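Local atomic coordinates of mannan endo-1,6-alpha-mannosidase (Chaetomium thermophilum, PDB entry 6RY0), a protein that probably hydrolyses alpha-1,6-mannosidic linkages within unbranched mannans and is thought to help transfer GPI-anchored glycoproteins into the fungal cell wall. Residues A[31-34]-A[35-39]; A[138-142]-A[143-147]; A[228-232]-A[233-237]; A[248-251]-A[252-256]; A[310-313]-A[314-317]. One frame throughout, in Å; residues are numbered along the deposited sequence. Where two conformers were deposited one is given.

Contact 1 of 5, residues A[31-34]-A[35-39]; sequences DTKE and EILES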
loop_
_atom_site.group_PDB
_atom_site.type_symbol
_atom_site.label_atom_id
_atom_site.label_comp_id
_atom_site.label_asym_id
_atom_site.label_seq_id
_atom_site.Cartn_x
_atom_site.Cartn_y
_atom_site.Cartn_z
ATOM N N ASP A 31 0.960 26.145 -0.948
ATOM C CA ASP A 31 2.102 26.876 -1.519
ATOM C C ASP A 31 3.186 27.213 -0.525
ATOM O O ASP A 31 4.147 27.902 -0.858
ATOM C CB ASP A 31 1.607 28.156 -2.184
ATOM C CG ASP A 31 0.808 27.867 -3.394
ATOM O OD1 ASP A 31 1.193 26.914 -4.115
ATOM O OD2 ASP A 31 -0.212 28.548 -3.611
ATOM N N THR A 32 3.083 26.827 0.709
ATOM C CA THR A 32 4.217 26.907 1.601
ATOM C C THR A 32 4.154 25.670 2.469
ATOM O O THR A 32 3.116 24.993 2.508
ATOM C CB THR A 32 4.124 28.137 2.524
ATOM O OG1 THR A 32 3.020 27.937 3.418
ATOM C CG2 THR A 32 3.936 29.429 1.734
ATOM N N LYS A 33 5.232 25.424 3.210
ATOM C CA LYS A 33 5.271 24.320 4.134
ATOM C C LYS A 33 4.149 24.447 5.120
ATOM O O LYS A 33 3.437 23.484 5.379
ATOM C CB LYS A 33 6.624 24.241 4.850
ATOM C CG LYS A 33 6.757 23.066 5.817
ATOM C CD LYS A 33 8.021 23.168 6.645
ATOM C CE LYS A 33 8.331 21.872 7.365
ATOM N NZ LYS A 33 9.475 22.020 8.269
ATOM N N GLU A 34 3.950 25.627 5.672
ATOM C CA GLU A 34 2.902 25.887 6.632
ATOM C C GLU A 34 1.501 25.614 6.060
ATOM O O GLU A 34 0.618 25.064 6.699
ATOM C CB GLU A 34 3.035 27.356 7.057
ATOM C CG GLU A 34 4.332 27.683 7.846
ATOM C CD GLU A 34 5.655 27.576 7.048
ATOM O OE1 GLU A 34 5.702 27.932 5.839
ATOM O OE2 GLU A 34 6.666 27.137 7.662
ATOM N N GLU A 35 1.272 26.058 4.825
ATOM C CA GLU A 35 -0.034 25.829 4.185
ATOM C C GLU A 35 -0.257 24.335 3.980
ATOM O O GLU A 35 -1.346 23.829 4.186
ATOM C CB GLU A 35 -0.132 26.564 2.851
ATOM C CG GLU A 35 -0.289 28.068 3.021
ATOM C CD GLU A 35 -0.362 28.848 1.733
ATOM O OE1 GLU A 35 -0.205 28.257 0.648
ATOM O OE2 GLU A 35 -0.582 30.083 1.805
ATOM N N ILE A 36 0.765 23.634 3.510
ATOM C CA ILE A 36 0.654 22.183 3.314
ATOM C C ILE A 36 0.360 21.498 4.628
ATOM O O ILE A 36 -0.493 20.604 4.695
ATOM C CB ILE A 36 1.910 21.624 2.669
ATOM C CG1 ILE A 36 2.085 22.172 1.244
ATOM C CG2 ILE A 36 1.867 20.090 2.614
ATOM C CD1 ILE A 36 3.482 21.946 0.666
ATOM N N LEU A 37 1.052 21.878 5.699
ATOM C CA LEU A 37 0.781 21.284 7.010
ATOM C C LEU A 37 -0.643 21.500 7.445
ATOM O O LEU A 37 -1.273 20.574 7.952
ATOM C CB LEU A 37 1.739 21.833 8.064
ATOM C CG LEU A 37 3.171 21.321 7.999
ATOM C CD1 LEU A 37 4.091 22.244 8.814
ATOM C CD2 LEU A 37 3.233 19.919 8.549
ATOM N N GLU A 38 -1.156 22.717 7.255
ATOM C CA GLU A 38 -2.531 22.982 7.641
ATOM C C GLU A 38 -3.513 22.190 6.791
ATOM O O GLU A 38 -4.485 21.632 7.312
ATOM C CB GLU A 38 -2.849 24.487 7.555
ATOM C CG GLU A 38 -4.317 24.821 7.843
ATOM C CD GLU A 38 -4.659 26.288 7.753
ATOM O OE1 GLU A 38 -3.822 27.103 8.228
ATOM O OE2 GLU A 38 -5.783 26.625 7.237
ATOM N N SER A 39 -3.309 22.181 5.474
ATOM C CA SER A 39 -4.185 21.402 4.609
ATOM C C SER A 39 -4.159 19.921 4.991
ATOM O O SER A 39 -5.201 19.276 5.082
ATOM C CB SER A 39 -3.793 21.598 3.163
ATOM O OG SER A 39 -4.105 22.919 2.760
HETATM O O HOH W 1 -1.564 29.683 -1.425
#
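E35 OE1 is gripped by two donors at the start of helix 33-48: the backbone N of D31, 2.9 Å from E35 OE1, and a water that also donates to D31 OD2. The amide meets OE1 nearly along its C-O axis, with an N-H...O angle of 148°. E35 reaches that far because its chain runs straight beyond CG (chi2 179°), back past the threonine that caps the helix. T32 is that N-cap. Its OG1, set between its own backbone N and carbonyl carbon (chi1 67°), accepts from E35 N at 2.9 Å and also lies 3.3 Å from E35 CG. In a classical capping box the glutamate would turn back to the amide of the N-cap residue; here it takes the amide one residue earlier. Behind the cap the ordinary helical bonds begin, I36 N giving to T32 O at 2.9 Å and L37 N to K33 O. K33 and L37 run side by side and point the same way, CG of K33 being 4.1 Å from CD1 of L37, while K33 also makes a cation-pi contact with Y406. The carboxylates of D31 and E35 come within 4.3 Å, OD2 to OE1, their planes well turned from each other. D31 OD1 has a salt bridge to R350. An alanine in place of E35 is likely to leave D31 N without this acceptor and the water with just one of its two acids. Two acids so near should repel, and the shared water, the amide and R350 probably offset that cost, while negative charge at a helix start probably suits the dipole.

Contact 2 of 5, residues A[138-142]-A[143-147]; sequences MLAAE and NKFPN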
loop_
_atom_site.group_PDB
_atom_site.type_symbol
_atom_site.label_atom_id
_atom_site.label_comp_id
_atom_site.label_asym_id
_atom_site.label_seq_id
_atom_site.Cartn_x
_atom_site.Cartn_y
_atom_site.Cartn_z
ATOM N N MET A 138 5.579 -2.667 8.572
ATOM C CA MET A 138 6.924 -2.356 8.087
ATOM C C MET A 138 7.163 -0.852 8.090
ATOM O O MET A 138 8.209 -0.370 8.517
ATOM C CB MET A 138 7.107 -2.935 6.688
ATOM C CG MET A 138 8.507 -2.880 6.139
ATOM S SD MET A 138 9.687 -3.939 6.969
ATOM C CE MET A 138 10.722 -2.766 7.842
ATOM N N LEU A 139 6.161 -0.102 7.625
ATOM C CA LEU A 139 6.235 1.364 7.570
ATOM C C LEU A 139 6.362 1.932 8.989
ATOM O O LEU A 139 7.113 2.876 9.210
ATOM C CB LEU A 139 4.967 1.908 6.891
ATOM C CG LEU A 139 4.999 3.404 6.641
ATOM C CD1 LEU A 139 6.094 3.800 5.638
ATOM C CD2 LEU A 139 3.640 3.854 6.130
ATOM N N ALA A 140 5.631 1.369 9.948
ATOM C CA ALA A 140 5.753 1.819 11.327
ATOM C C ALA A 140 7.177 1.633 11.839
ATOM O O ALA A 140 7.725 2.509 12.491
ATOM C CB ALA A 140 4.721 1.097 12.187
ATOM N N ALA A 141 7.814 0.502 11.518
ATOM C CA ALA A 141 9.221 0.301 11.913
ATOM C C ALA A 141 10.134 1.318 11.202
ATOM O O ALA A 141 10.998 1.942 11.821
ATOM C CB ALA A 141 9.668 -1.132 11.639
ATOM N N GLU A 142 9.946 1.487 9.894
ATOM C CA GLU A 142 10.764 2.429 9.127
ATOM C C GLU A 142 10.632 3.856 9.591
ATOM O O GLU A 142 11.583 4.645 9.503
ATOM C CB GLU A 142 10.351 2.360 7.640
ATOM C CG GLU A 142 10.755 1.071 6.950
ATOM C CD GLU A 142 10.002 0.808 5.662
ATOM O OE1 GLU A 142 9.000 1.507 5.384
ATOM O OE2 GLU A 142 10.395 -0.145 4.926
ATOM N N ASN A 143 9.450 4.215 10.043
ATOM C CA ASN A 143 9.152 5.596 10.425
ATOM C C ASN A 143 9.364 5.841 11.921
ATOM O O ASN A 143 9.111 6.925 12.411
ATOM C CB ASN A 143 7.726 5.960 10.005
ATOM C CG ASN A 143 7.589 6.179 8.521
ATOM O OD1 ASN A 143 8.554 6.066 7.783
ATOM N ND2 ASN A 143 6.359 6.473 8.060
ATOM N N LYS A 144 9.813 4.832 12.655
ATOM C CA LYS A 144 10.008 4.941 14.105
ATOM C C LYS A 144 8.702 5.318 14.803
ATOM O O LYS A 144 8.684 6.044 15.782
ATOM C CB LYS A 144 11.169 5.879 14.448
ATOM C CG LYS A 144 12.470 5.418 13.868
ATOM C CD LYS A 144 13.642 6.335 14.173
ATOM C CE LYS A 144 13.984 6.418 15.610
ATOM N NZ LYS A 144 15.223 7.218 15.716
ATOM N N PHE A 145 7.595 4.799 14.273
ATOM C CA PHE A 145 6.290 4.986 14.920
ATOM C C PHE A 145 6.387 4.407 16.334
ATOM O O PHE A 145 6.987 3.349 16.534
ATOM C CB PHE A 145 5.232 4.276 14.074
ATOM C CG PHE A 145 3.811 4.589 14.420
ATOM C CD1 PHE A 145 3.292 5.842 14.202
ATOM C CD2 PHE A 145 2.971 3.612 14.867
ATOM C CE1 PHE A 145 1.980 6.128 14.477
ATOM C CE2 PHE A 145 1.662 3.878 15.133
ATOM C CZ PHE A 145 1.170 5.148 14.954
ATOM N N PRO A 146 5.793 5.064 17.334
ATOM C CA PRO A 146 5.961 4.549 18.695
ATOM C C PRO A 146 5.641 3.078 18.831
ATOM O O PRO A 146 4.694 2.553 18.240
ATOM C CB PRO A 146 4.995 5.419 19.512
ATOM C CG PRO A 146 4.998 6.735 18.757
ATOM C CD PRO A 146 5.057 6.343 17.303
ATOM N N ASN A 147 6.435 2.395 19.629
ATOM C CA ASN A 147 6.287 0.965 19.800
ATOM C C ASN A 147 5.065 0.616 20.611
ATOM O O ASN A 147 4.764 1.283 21.597
ATOM C CB ASN A 147 7.503 0.392 20.514
ATOM C CG ASN A 147 8.767 0.444 19.694
ATOM O OD1 ASN A 147 8.747 0.402 18.455
ATOM N ND2 ASN A 147 9.898 0.499 20.373
#
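N143 begins the exit from helix 127-142, its backbone N giving to L139 O at 2.8 Å. Its flat amide lies back against the last turn: with CG anti to the carbonyl carbon (chi1 -74°), ND2 settles 3.6 Å from CD1 of L139, the two side chains running at a slant to each other, and the same ND2 is spent on D88 OD1. K144 comes next with positive phi (58°), the residue at which the chain leaves the helix. Its N bonds to A141 O at 3.2 Å from well above the carbonyl plane. F145 N then returns to A140 O at 2.9 Å, this time in the carbonyl plane. Together these two bonds make a Schellman motif, in which the chain folds back over its own final turn. The fold also brings F145 CB to 3.7 Å from A140 CB, an apolar touch of the kind that often seals such a motif, before the ring leads off away from the turn. Around this terminus, helix 76-93 meets L139 and N143 through V87, D88 and H91; helix 99-108 receives A140 on M106 and the F145 ring on I102; and helix 196-213 holds E142 by a salt bridge from R208.

Contact 3 of 5, residues A[228-232]-A[233-237]; sequences WLYAV and GYIDH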
loop_
_atom_site.group_PDB
_atom_site.type_symbol
_atom_site.label_atom_id
_atom_site.label_comp_id
_atom_site.label_asym_id
_atom_site.label_seq_id
_atom_site.Cartn_x
_atom_site.Cartn_y
_atom_site.Cartn_z
ATOM N N TRP A 228 10.301 -13.861 -11.136
ATOM C CA TRP A 228 9.127 -14.607 -11.533
ATOM C C TRP A 228 8.091 -13.701 -12.217
ATOM O O TRP A 228 7.561 -14.026 -13.265
ATOM C CB TRP A 228 8.510 -15.345 -10.322
ATOM C CG TRP A 228 7.299 -16.116 -10.715
ATOM C CD1 TRP A 228 7.275 -17.377 -11.252
ATOM C CD2 TRP A 228 5.936 -15.662 -10.684
ATOM N NE1 TRP A 228 5.989 -17.724 -11.561
ATOM C CE2 TRP A 228 5.145 -16.694 -11.231
ATOM C CE3 TRP A 228 5.300 -14.497 -10.240
ATOM C CZ2 TRP A 228 3.780 -16.596 -11.356
ATOM C CZ3 TRP A 228 3.928 -14.405 -10.348
ATOM C CH2 TRP A 228 3.192 -15.434 -10.920
ATOM N N LEU A 229 7.812 -12.542 -11.609
ATOM C CA LEU A 229 6.889 -11.587 -12.198
ATOM C C LEU A 229 7.332 -11.173 -13.615
ATOM O O LEU A 229 6.510 -10.949 -14.501
ATOM C CB LEU A 229 6.776 -10.358 -11.314
ATOM C CG LEU A 229 5.878 -10.522 -10.089
ATOM C CD1 LEU A 229 6.065 -9.340 -9.141
ATOM C CD2 LEU A 229 4.419 -10.669 -10.484
ATOM N N TYR A 230 8.642 -11.013 -13.775
ATOM C CA TYR A 230 9.180 -10.673 -15.091
ATOM C C TYR A 230 9.018 -11.872 -16.022
ATOM O O TYR A 230 8.495 -11.729 -17.130
ATOM C CB TYR A 230 10.643 -10.225 -14.981
ATOM C CG TYR A 230 11.152 -9.603 -16.257
ATOM C CD1 TYR A 230 10.818 -8.299 -16.576
ATOM C CD2 TYR A 230 11.947 -10.312 -17.125
ATOM C CE1 TYR A 230 11.244 -7.716 -17.754
ATOM C CE2 TYR A 230 12.392 -9.714 -18.313
ATOM C CZ TYR A 230 12.035 -8.425 -18.603
ATOM O OH TYR A 230 12.431 -7.802 -19.769
ATOM N N ALA A 231 9.440 -13.057 -15.596
ATOM C CA ALA A 231 9.378 -14.226 -16.469
ATOM C C ALA A 231 7.960 -14.534 -16.938
ATOM O O ALA A 231 7.747 -14.790 -18.123
ATOM C CB ALA A 231 9.980 -15.443 -15.749
ATOM N N VAL A 232 6.981 -14.515 -16.031
ATOM C CA VAL A 232 5.610 -14.854 -16.378
ATOM C C VAL A 232 5.003 -13.776 -17.283
ATOM O O VAL A 232 3.970 -13.990 -17.898
ATOM C CB VAL A 232 4.754 -15.068 -15.095
ATOM C CG1 VAL A 232 4.509 -13.768 -14.363
ATOM C CG2 VAL A 232 3.463 -15.791 -15.371
ATOM N N GLY A 233 5.639 -12.601 -17.391
ATOM C CA GLY A 233 5.191 -11.584 -18.308
ATOM C C GLY A 233 4.150 -10.648 -17.738
ATOM O O GLY A 233 3.553 -9.874 -18.477
ATOM N N TYR A 234 3.972 -10.650 -16.420
ATOM C CA TYR A 234 3.140 -9.640 -15.790
ATOM C C TYR A 234 3.821 -8.278 -15.875
ATOM O O TYR A 234 3.132 -7.255 -15.866
ATOM C CB TYR A 234 2.761 -9.986 -14.360
ATOM C CG TYR A 234 1.934 -11.236 -14.166
ATOM C CD1 TYR A 234 1.415 -11.997 -15.223
ATOM C CD2 TYR A 234 1.717 -11.698 -12.898
ATOM C CE1 TYR A 234 0.717 -13.155 -14.983
ATOM C CE2 TYR A 234 1.029 -12.867 -12.645
ATOM C CZ TYR A 234 0.525 -13.610 -13.691
ATOM O OH TYR A 234 -0.118 -14.822 -13.498
ATOM N N ILE A 235 5.149 -8.248 -15.924
ATOM C CA ILE A 235 5.904 -7.071 -16.316
ATOM C C ILE A 235 6.179 -7.239 -17.799
ATOM O O ILE A 235 6.787 -8.224 -18.210
ATOM C CB ILE A 235 7.211 -6.941 -15.562
ATOM C CG1 ILE A 235 6.987 -6.918 -14.051
ATOM C CG2 ILE A 235 7.964 -5.704 -16.051
ATOM C CD1 ILE A 235 8.282 -7.077 -13.256
ATOM N N ASP A 236 5.735 -6.265 -18.604
ATOM C CA ASP A 236 5.935 -6.338 -20.048
ATOM C C ASP A 236 7.416 -6.162 -20.360
ATOM O O ASP A 236 8.015 -5.155 -19.963
ATOM C CB ASP A 236 5.076 -5.259 -20.723
ATOM C CG ASP A 236 5.024 -5.442 -22.207
ATOM O OD1 ASP A 236 6.061 -5.253 -22.888
ATOM O OD2 ASP A 236 3.952 -5.778 -22.737
ATOM N N HIS A 237 8.014 -7.105 -21.083
ATOM C CA HIS A 237 9.440 -7.056 -21.340
ATOM C C HIS A 237 9.843 -5.926 -22.267
ATOM O O HIS A 237 11.009 -5.575 -22.302
ATOM C CB HIS A 237 9.907 -8.362 -21.983
ATOM C CG HIS A 237 9.824 -9.540 -21.080
ATOM N ND1 HIS A 237 10.576 -10.678 -21.288
ATOM C CD2 HIS A 237 9.121 -9.755 -19.941
ATOM C CE1 HIS A 237 10.327 -11.543 -20.318
ATOM N NE2 HIS A 237 9.439 -11.020 -19.501
HETATM O O HOH W 2 13.286 -5.046 -20.917
#
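V232 CG1 sits over the centre of the Y234 ring, 3.6 Å from its centroid and almost on the ring normal, a CH-pi contact. For this, CG1 is turned between the backbone N and the carbonyl carbon (chi1 70°). Further round the ring, L229 CD2 comes to 3.8 Å from Y234 CD2 and W228 CH2 to 3.8 Å from Y234 CE2. I235 continues the apolar patch, its CG2 at the edge of the Y230 ring. The chain turns at G233 in a Schellman motif at the end of helix 216-231; a CB there would strike V232 O. Weak bonds run from Y234 N and I235 N to L229 O. At the polar edge, the rings of Y230 and H237 form an offset stack, centroids 3.8 Å apart and planes 7° apart. H237 NE2 donates to Y230 O at 2.6 Å, while G233 N reaches this oxygen at 3.0 Å from the opposite face of the carbonyl. A leucine in place of Y230 would probably deprive the H237 ring of its flat partner and leave it freer to turn. Because NE2 donates its N-H to Y230 O, it must carry a hydrogen, and the imidazole, held by face and edge, probably turns little.

Contact 4 of 5, residues A[248-251]-A[252-256]; sequences VEHN and CTDIN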
loop_
_atom_site.group_PDB
_atom_site.type_symbol
_atom_site.label_atom_id
_atom_site.label_comp_id
_atom_site.label_asym_id
_atom_site.label_seq_id
_atom_site.Cartn_x
_atom_site.Cartn_y
_atom_site.Cartn_z
ATOM N N VAL A 248 -3.945 -20.201 -13.094
ATOM C CA VAL A 248 -3.150 -21.420 -13.137
ATOM C C VAL A 248 -3.619 -22.423 -14.179
ATOM O O VAL A 248 -2.803 -23.124 -14.758
ATOM C CB VAL A 248 -3.060 -22.087 -11.742
ATOM C CG1 VAL A 248 -2.426 -21.139 -10.764
ATOM C CG2 VAL A 248 -4.380 -22.587 -11.276
ATOM N N GLU A 249 -4.915 -22.510 -14.451
ATOM C CA GLU A 249 -5.415 -23.449 -15.448
ATOM C C GLU A 249 -4.872 -23.171 -16.840
ATOM O O GLU A 249 -4.928 -24.043 -17.692
ATOM C CB GLU A 249 -6.945 -23.386 -15.521
ATOM C CG GLU A 249 -7.661 -23.772 -14.275
ATOM C CD GLU A 249 -7.952 -22.622 -13.336
ATOM O OE1 GLU A 249 -7.273 -21.577 -13.381
ATOM O OE2 GLU A 249 -8.883 -22.789 -12.520
ATOM N N HIS A 250 -4.407 -21.946 -17.082
ATOM C CA HIS A 250 -3.807 -21.576 -18.354
ATOM C C HIS A 250 -2.311 -21.363 -18.240
ATOM O O HIS A 250 -1.716 -20.672 -19.080
ATOM C CB HIS A 250 -4.473 -20.318 -18.905
ATOM C CG HIS A 250 -5.926 -20.497 -19.116
ATOM N ND1 HIS A 250 -6.418 -21.439 -19.988
ATOM C CD2 HIS A 250 -6.995 -19.889 -18.562
ATOM C CE1 HIS A 250 -7.738 -21.398 -19.959
ATOM N NE2 HIS A 250 -8.113 -20.464 -19.107
ATOM N N ASN A 251 -1.701 -21.897 -17.192
ATOM C CA ASN A 251 -0.275 -21.682 -16.975
ATOM C C ASN A 251 0.053 -20.197 -16.899
ATOM O O ASN A 251 1.151 -19.764 -17.241
ATOM C CB ASN A 251 0.595 -22.356 -18.042
ATOM C CG ASN A 251 0.522 -23.853 -17.998
ATOM O OD1 ASN A 251 0.438 -24.480 -16.951
ATOM N ND2 ASN A 251 0.606 -24.440 -19.156
ATOM N N CYS A 252 -0.921 -19.427 -16.417
ATOM C CA CYS A 252 -0.779 -17.977 -16.222
ATOM C C CYS A 252 -0.634 -17.194 -17.527
ATOM O O CYS A 252 -0.306 -15.991 -17.485
ATOM C CB CYS A 252 0.344 -17.635 -15.221
ATOM S SG CYS A 252 0.008 -18.263 -13.537
ATOM N N THR A 253 -0.931 -17.828 -18.658
ATOM C CA THR A 253 -0.791 -17.176 -19.959
ATOM C C THR A 253 -1.948 -16.280 -20.370
ATOM O O THR A 253 -1.824 -15.482 -21.300
ATOM C CB THR A 253 -0.559 -18.169 -21.111
ATOM O OG1 THR A 253 -1.710 -18.997 -21.302
ATOM C CG2 THR A 253 0.613 -19.004 -20.858
ATOM N N ASP A 254 -3.077 -16.410 -19.698
ATOM C CA ASP A 254 -4.263 -15.609 -19.997
ATOM C C ASP A 254 -4.148 -14.289 -19.268
ATOM O O ASP A 254 -4.927 -13.994 -18.381
ATOM C CB ASP A 254 -5.529 -16.358 -19.574
ATOM C CG ASP A 254 -5.574 -16.673 -18.081
ATOM O OD1 ASP A 254 -4.527 -16.976 -17.465
ATOM O OD2 ASP A 254 -6.699 -16.655 -17.522
ATOM N N ILE A 255 -3.143 -13.505 -19.620
ATOM C CA ILE A 255 -2.832 -12.318 -18.822
ATOM C C ILE A 255 -3.984 -11.320 -18.923
ATOM O O ILE A 255 -4.419 -10.936 -20.005
ATOM C CB ILE A 255 -1.517 -11.672 -19.248
ATOM C CG1 ILE A 255 -0.358 -12.618 -18.948
ATOM C CG2 ILE A 255 -1.290 -10.370 -18.500
ATOM C CD1 ILE A 255 0.987 -12.110 -19.459
ATOM N N ASN A 256 -4.451 -10.891 -17.763
ATOM C CA ASN A 256 -5.356 -9.761 -17.640
ATOM C C ASN A 256 -4.502 -8.514 -17.720
ATOM O O ASN A 256 -3.742 -8.223 -16.798
ATOM C CB ASN A 256 -6.106 -9.882 -16.320
ATOM C CG ASN A 256 -6.943 -8.701 -16.017
ATOM O OD1 ASN A 256 -6.983 -7.741 -16.771
ATOM N ND2 ASN A 256 -7.620 -8.747 -14.865
#
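T253 bends its whole side chain round the carbonyl of H250. Its CB lies 3.4 Å from H250 O; at the branch, CG2 keeps about the same distance from that oxygen and comes 3.7 Å from N251 O; the tip, OG1, donates to H250 O at 2.8 Å in the carbonyl plane. OG1 can do so because it stands between its own backbone N and carbonyl carbon (chi1 66°). T253 N gives to the same oxygen at 3.0 Å but from above the plane, closing a type I' beta turn from H250 to T253, whose two corners, N251 and C252, both have positive phi. Beyond the turn D254 comes back toward H250, with OD2 3.4 Å from H250 CD2, at an oblique angle to the ring; the carboxylate and imidazole planes are 60° apart. The stronger partner of OD2 is H247 ND1, outside the turn. D254 is also the centre of an inverse gamma turn, closed by a weak bond from I255 N to T253 O. The C252 side chain leads off to C176 in a disulfide. H250 O thus takes two hydrogens from one residue, which should hold T253 in its rotamer and steady a turn that two non-glycine residues make with positive phi.

Contact 5 of 5, residues A[310-313]-A[314-317]; sequences EGRQ and GACT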
loop_
_atom_site.group_PDB
_atom_site.type_symbol
_atom_site.label_atom_id
_atom_site.label_comp_id
_atom_site.label_asym_id
_atom_site.label_seq_id
_atom_site.Cartn_x
_atom_site.Cartn_y
_atom_site.Cartn_z
ATOM N N GLU A 310 -11.083 5.140 -14.443
ATOM C CA GLU A 310 -11.389 6.545 -14.201
ATOM C C GLU A 310 -11.950 7.270 -15.425
ATOM O O GLU A 310 -12.470 8.368 -15.298
ATOM C CB GLU A 310 -10.134 7.243 -13.668
ATOM C CG GLU A 310 -10.361 8.665 -13.225
ATOM C CD GLU A 310 -9.193 9.308 -12.483
ATOM O OE1 GLU A 310 -8.290 8.606 -11.980
ATOM O OE2 GLU A 310 -9.217 10.556 -12.375
ATOM N N GLY A 311 -11.853 6.669 -16.603
ATOM C CA GLY A 311 -12.268 7.353 -17.813
ATOM C C GLY A 311 -13.707 7.752 -17.897
ATOM O O GLY A 311 -14.094 8.612 -18.725
ATOM N N ARG A 312 -14.530 7.089 -17.098
ATOM C CA ARG A 312 -15.893 7.549 -16.923
ATOM C C ARG A 312 -16.241 7.358 -15.458
ATOM O O ARG A 312 -15.572 6.646 -14.729
ATOM C CB ARG A 312 -16.832 6.791 -17.833
ATOM C CG ARG A 312 -16.875 5.315 -17.537
ATOM C CD ARG A 312 -17.651 4.570 -18.622
ATOM N NE ARG A 312 -17.315 3.154 -18.587
ATOM C CZ ARG A 312 -17.899 2.264 -17.793
ATOM N NH1 ARG A 312 -18.881 2.631 -16.982
ATOM N NH2 ARG A 312 -17.505 0.997 -17.816
ATOM N N GLN A 313 -17.294 8.001 -15.027
ATOM C CA GLN A 313 -17.780 7.842 -13.673
ATOM C C GLN A 313 -18.542 6.554 -13.510
ATOM O O GLN A 313 -19.207 6.098 -14.437
ATOM C CB GLN A 313 -18.708 8.987 -13.321
ATOM C CG GLN A 313 -17.977 10.302 -13.297
ATOM C CD GLN A 313 -18.896 11.494 -13.110
ATOM O OE1 GLN A 313 -20.052 11.367 -12.682
ATOM N NE2 GLN A 313 -18.363 12.662 -13.376
ATOM N N GLY A 314 -18.508 6.012 -12.296
ATOM C CA GLY A 314 -19.312 4.859 -11.967
ATOM C C GLY A 314 -18.673 3.513 -12.249
ATOM O O GLY A 314 -19.391 2.496 -12.318
ATOM N N ALA A 315 -17.371 3.487 -12.508
ATOM C CA ALA A 315 -16.674 2.236 -12.789
ATOM C C ALA A 315 -15.678 1.830 -11.694
ATOM O O ALA A 315 -15.476 0.651 -11.466
ATOM C CB ALA A 315 -15.947 2.323 -14.116
ATOM N N CYS A 316 -15.018 2.777 -11.058
ATOM C CA CYS A 316 -14.007 2.395 -10.067
ATOM C C CYS A 316 -14.630 1.801 -8.809
ATOM O O CYS A 316 -15.570 2.374 -8.266
ATOM C CB CYS A 316 -13.147 3.598 -9.717
ATOM S SG CYS A 316 -12.161 4.327 -11.093
ATOM N N THR A 317 -14.082 0.687 -8.317
ATOM C CA THR A 317 -14.564 0.090 -7.086
ATOM C C THR A 317 -13.943 0.779 -5.878
ATOM O O THR A 317 -12.979 1.536 -5.999
ATOM C CB THR A 317 -14.176 -1.383 -7.015
ATOM O OG1 THR A 317 -12.756 -1.446 -6.907
ATOM C CG2 THR A 317 -14.646 -2.197 -8.238
HETATM O O HOH W 3 -15.170 5.341 -12.265
#
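A small disulfide-closed loop, joined at its ends by C309 and C316, carries this contact between strand 303-304 and helix 323-337, near H385 of the calcium site. The position of G314 is about 5 Å from the side chain of H385, a calcium ligand, and about 12 Å from the metal itself, so the loop is a neighbour of the site and supplies none of its annotated ligands. C316 turns its SG back over the start of the loop, 3.6 Å from E310 N, a packing contact beside the disulfide. From that end E310, buried, runs its extended side chain away from the 314-317 segment to a salt bridge with K324. No direct hydrogen bond ties the two halves together; a water does the work instead. It accepts from C316 N at 2.8 Å and lies at the same distance from R312 O, to which it can donate, although other acceptors compete for its protons. The turn itself is made at G314, with positive phi (88°), where a CB would run into Q313 O; its N makes a weak bond to D384 OD1, next in sequence to the calcium ligand. R312, its chain extended from CG to NE, brings its guanidinium alongside A315, whose CB lies over one face, offset toward the rim, 4.1 Å from NH1.

How the contacts relate
All five contacts are local turns or helix ends of one chain. Contacts 3 and 4 are the pair that touch: Y234 OH stands 3.3 Å from C252 CB, and V232 CG2 is 3.6 Å from the same CB, so the helix end at 228-237 packs on the disulfide-bearing turn at 248-256. Contacts 2 and 3 are both Schellman endings, yet their centres are 32 Å apart, on opposite sides of the chain's centre. Contact 1, at a helix start, lies about 14 Å from contact 2 by nearest atoms. Contact 5 is beside calcium ligand H385, with its nearest atoms about 12 Å from contact 4; the other four lie away from the annotated sites.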